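Local coordinates for DNA translocase coupling protein (Clostridium perfringens, PDB 6O1W), which probably binds DNA and ATP as the FtsK/SpoIIIE-type motor of plasmid conjugation, this chain being a piece of the longer membrane protein that includes the P-loop ATPase domain, at residues I122-N127 with V296-R301. Sequence-based numbering, arbitrary orientation.
Sequences IKIDLN and VRICGR. With BGC (beta-D-glucopyranose), chain C.
I124 and V296 meet through two methyl pairs: CD1 of I124 lies 3.8 Å from CG1 of V296, and CG2 of I124 lies 3.9 Å from CG2 of V296. Both branches of the isoleucine are therefore used. Chi1 of -56° puts CG2 of I124 anti to the backbone N, and the extended chi2 of 162° carries CD1 away from CA, so that each methyl meets its own valine methyl. I298 joins more loosely, its CD1 4.5 Å from CD1 of I124. No hydrogen bond crosses between 122-127 and 296-301, and the closest CA atoms, those of I124 and V296, are 8.2 Å apart; the evidence is for purely apolar packing between strands that are not sheet neighbours.

K123, alternating with I124, turns its side chain to the exposed face. The glucose lies alongside the strand, with O5 3.3 Å from K123 O and O2 3.7 Å from CD1 of the buried I122. Just beyond the strand, N127 N donates to D125 OD1 (2.9 Å) from 38° out of the carboxylate plane, closing an Asx turn.

I298 lies near, without touching, the predicted Walker A loop, its side chain about 7 Å from that of K142, an ATP-contact residue in another structure of this protein. Around the apolar core, F329 of strand 326-331 and I132 of strand 132-135 touch both I124 and V296, while strand 111-116 pairs with the edge strand 121-125.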
loop_
_atom_site.group_PDB
_atom_site.type_symbol
_atom_site.label_atom_id
_atom_site.label_comp_id
_atom_site.label_asym_id
_atom_site.label_seq_id
_atom_site.Cartn_x
_atom_site.Cartn_y
_atom_site.Cartn_z
ATOM N N ILE A 122 -3.144 11.017 -0.714
ATOM C CA ILE A 122 -3.180 10.163 0.453
ATOM C C ILE A 122 -2.028 10.585 1.357
ATOM O O ILE A 122 -0.880 10.529 0.926
ATOM C CB ILE A 122 -3.092 8.660 0.047
ATOM C CG1 ILE A 122 -4.291 8.233 -0.835
ATOM C CG2 ILE A 122 -2.907 7.753 1.278
ATOM C CD1 ILE A 122 -5.581 7.904 -0.175
ATOM N N LYS A 123 -2.343 11.007 2.599
ATOM C CA LYS A 123 -1.342 11.416 3.607
ATOM C C LYS A 123 -1.386 10.463 4.778
ATOM O O LYS A 123 -2.463 9.978 5.142
ATOM C CB LYS A 123 -1.563 12.861 4.096
ATOM C CG LYS A 123 -1.442 13.912 2.987
ATOM C CD LYS A 123 -1.494 15.327 3.501
ATOM C CE LYS A 123 -1.666 16.292 2.356
ATOM N NZ LYS A 123 -1.908 17.680 2.833
ATOM N N ILE A 124 -0.211 10.125 5.305
ATOM C CA ILE A 124 -0.065 9.269 6.472
ATOM C C ILE A 124 0.691 10.086 7.521
ATOM O O ILE A 124 1.785 10.577 7.236
ATOM C CB ILE A 124 0.672 7.926 6.182
ATOM C CG1 ILE A 124 0.001 7.105 5.061
ATOM C CG2 ILE A 124 0.809 7.086 7.464
ATOM C CD1 ILE A 124 0.926 6.024 4.449
ATOM N N ASP A 125 0.109 10.227 8.721
ATOM C CA ASP A 125 0.745 10.888 9.863
ATOM C C ASP A 125 1.294 9.776 10.758
ATOM O O ASP A 125 0.550 9.129 11.510
ATOM C CB ASP A 125 -0.242 11.774 10.634
ATOM C CG ASP A 125 0.387 12.524 11.808
ATOM O OD1 ASP A 125 1.528 12.185 12.191
ATOM O OD2 ASP A 125 -0.262 13.450 12.341
ATOM N N LEU A 126 2.613 9.560 10.670
ATOM C CA LEU A 126 3.305 8.522 11.421
ATOM C C LEU A 126 3.171 8.675 12.934
ATOM O O LEU A 126 3.283 7.668 13.621
ATOM C CB LEU A 126 4.774 8.401 10.984
ATOM C CG LEU A 126 5.010 8.021 9.510
ATOM C CD1 LEU A 126 6.437 7.993 9.226
ATOM C CD2 LEU A 126 4.425 6.661 9.185
ATOM N N ASN A 127 2.812 9.882 13.451
ATOM C CA ASN A 127 2.555 10.067 14.895
ATOM C C ASN A 127 1.209 9.419 15.322
ATOM O O ASN A 127 1.001 9.166 16.506
ATOM C CB ASN A 127 2.590 11.572 15.276
ATOM C CG ASN A 127 3.952 12.208 15.079
ATOM O OD1 ASN A 127 4.113 13.221 14.390
ATOM N ND2 ASN A 127 4.971 11.607 15.645
ATOM N N VAL A 296 -1.399 0.771 8.735
ATOM C CA VAL A 296 -1.489 1.202 7.344
ATOM C C VAL A 296 -1.207 0.023 6.419
ATOM O O VAL A 296 -0.167 -0.623 6.555
ATOM C CB VAL A 296 -0.539 2.390 7.014
ATOM C CG1 VAL A 296 -0.662 2.781 5.551
ATOM C CG2 VAL A 296 -0.794 3.596 7.920
ATOM N N ARG A 297 -2.124 -0.244 5.470
ATOM C CA ARG A 297 -1.913 -1.288 4.472
ATOM C C ARG A 297 -1.999 -0.664 3.108
ATOM O O ARG A 297 -2.958 0.061 2.782
ATOM C CB ARG A 297 -2.938 -2.430 4.560
ATOM C CG ARG A 297 -3.254 -2.916 5.964
ATOM C CD ARG A 297 -2.158 -3.777 6.572
ATOM N NE ARG A 297 -2.392 -3.917 8.008
ATOM C CZ ARG A 297 -3.330 -4.695 8.532
ATOM N NH1 ARG A 297 -4.092 -5.457 7.748
ATOM N NH2 ARG A 297 -3.527 -4.712 9.839
ATOM N N ILE A 298 -1.000 -0.960 2.310
ATOM C CA ILE A 298 -0.931 -0.560 0.921
ATOM C C ILE A 298 -0.881 -1.884 0.171
ATOM O O ILE A 298 0.012 -2.688 0.415
ATOM C CB ILE A 298 0.229 0.420 0.611
ATOM C CG1 ILE A 298 0.008 1.761 1.352
ATOM C CG2 ILE A 298 0.292 0.677 -0.888
ATOM C CD1 ILE A 298 1.284 2.593 1.626
ATOM N N CYS A 299 -1.894 -2.152 -0.666
ATOM C CA CYS A 299 -1.984 -3.425 -1.370
ATOM C C CYS A 299 -2.136 -3.288 -2.878
ATOM O O CYS A 299 -3.012 -2.565 -3.356
ATOM C CB CYS A 299 -3.095 -4.281 -0.776
ATOM S SG CYS A 299 -3.013 -6.029 -1.254
ATOM N N GLY A 300 -1.269 -3.982 -3.610
ATOM C CA GLY A 300 -1.307 -4.025 -5.062
ATOM C C GLY A 300 -2.334 -5.046 -5.507
ATOM O O GLY A 300 -3.031 -5.647 -4.689
ATOM N N ARG A 301 -2.442 -5.235 -6.802
ATOM C CA ARG A 301 -3.393 -6.168 -7.383
ATOM C C ARG A 301 -2.952 -7.614 -7.152
ATOM O O ARG A 301 -1.815 -7.939 -7.420
ATOM C CB ARG A 301 -3.534 -5.881 -8.889
ATOM C CG ARG A 301 -4.600 -6.771 -9.533
ATOM C CD ARG A 301 -4.895 -6.374 -10.965
ATOM N NE ARG A 301 -5.995 -7.181 -11.494
ATOM C CZ ARG A 301 -5.854 -8.399 -12.005
ATOM N NH1 ARG A 301 -4.650 -8.953 -12.101
ATOM N NH2 ARG A 301 -6.913 -9.070 -12.435
HETATM C C2 BGC C . -7.824 8.948 3.401
HETATM C C3 BGC C . -7.743 10.111 2.422
HETATM C C4 BGC C . -7.275 11.365 3.150
HETATM C C5 BGC C . -5.823 11.167 3.570
HETATM C C6 BGC C . -5.373 12.070 4.705
HETATM C C1 BGC C . -6.674 8.981 4.415
HETATM O O1 BGC C . -7.162 9.368 5.652
HETATM O O2 BGC C . -7.825 7.702 2.711
HETATM O O3 BGC C . -9.010 10.334 1.810
HETATM O O4 BGC C . -7.379 12.518 2.315
HETATM O O5 BGC C . -5.575 9.798 3.957
HETATM O O6 BGC C . -5.866 11.685 5.985
#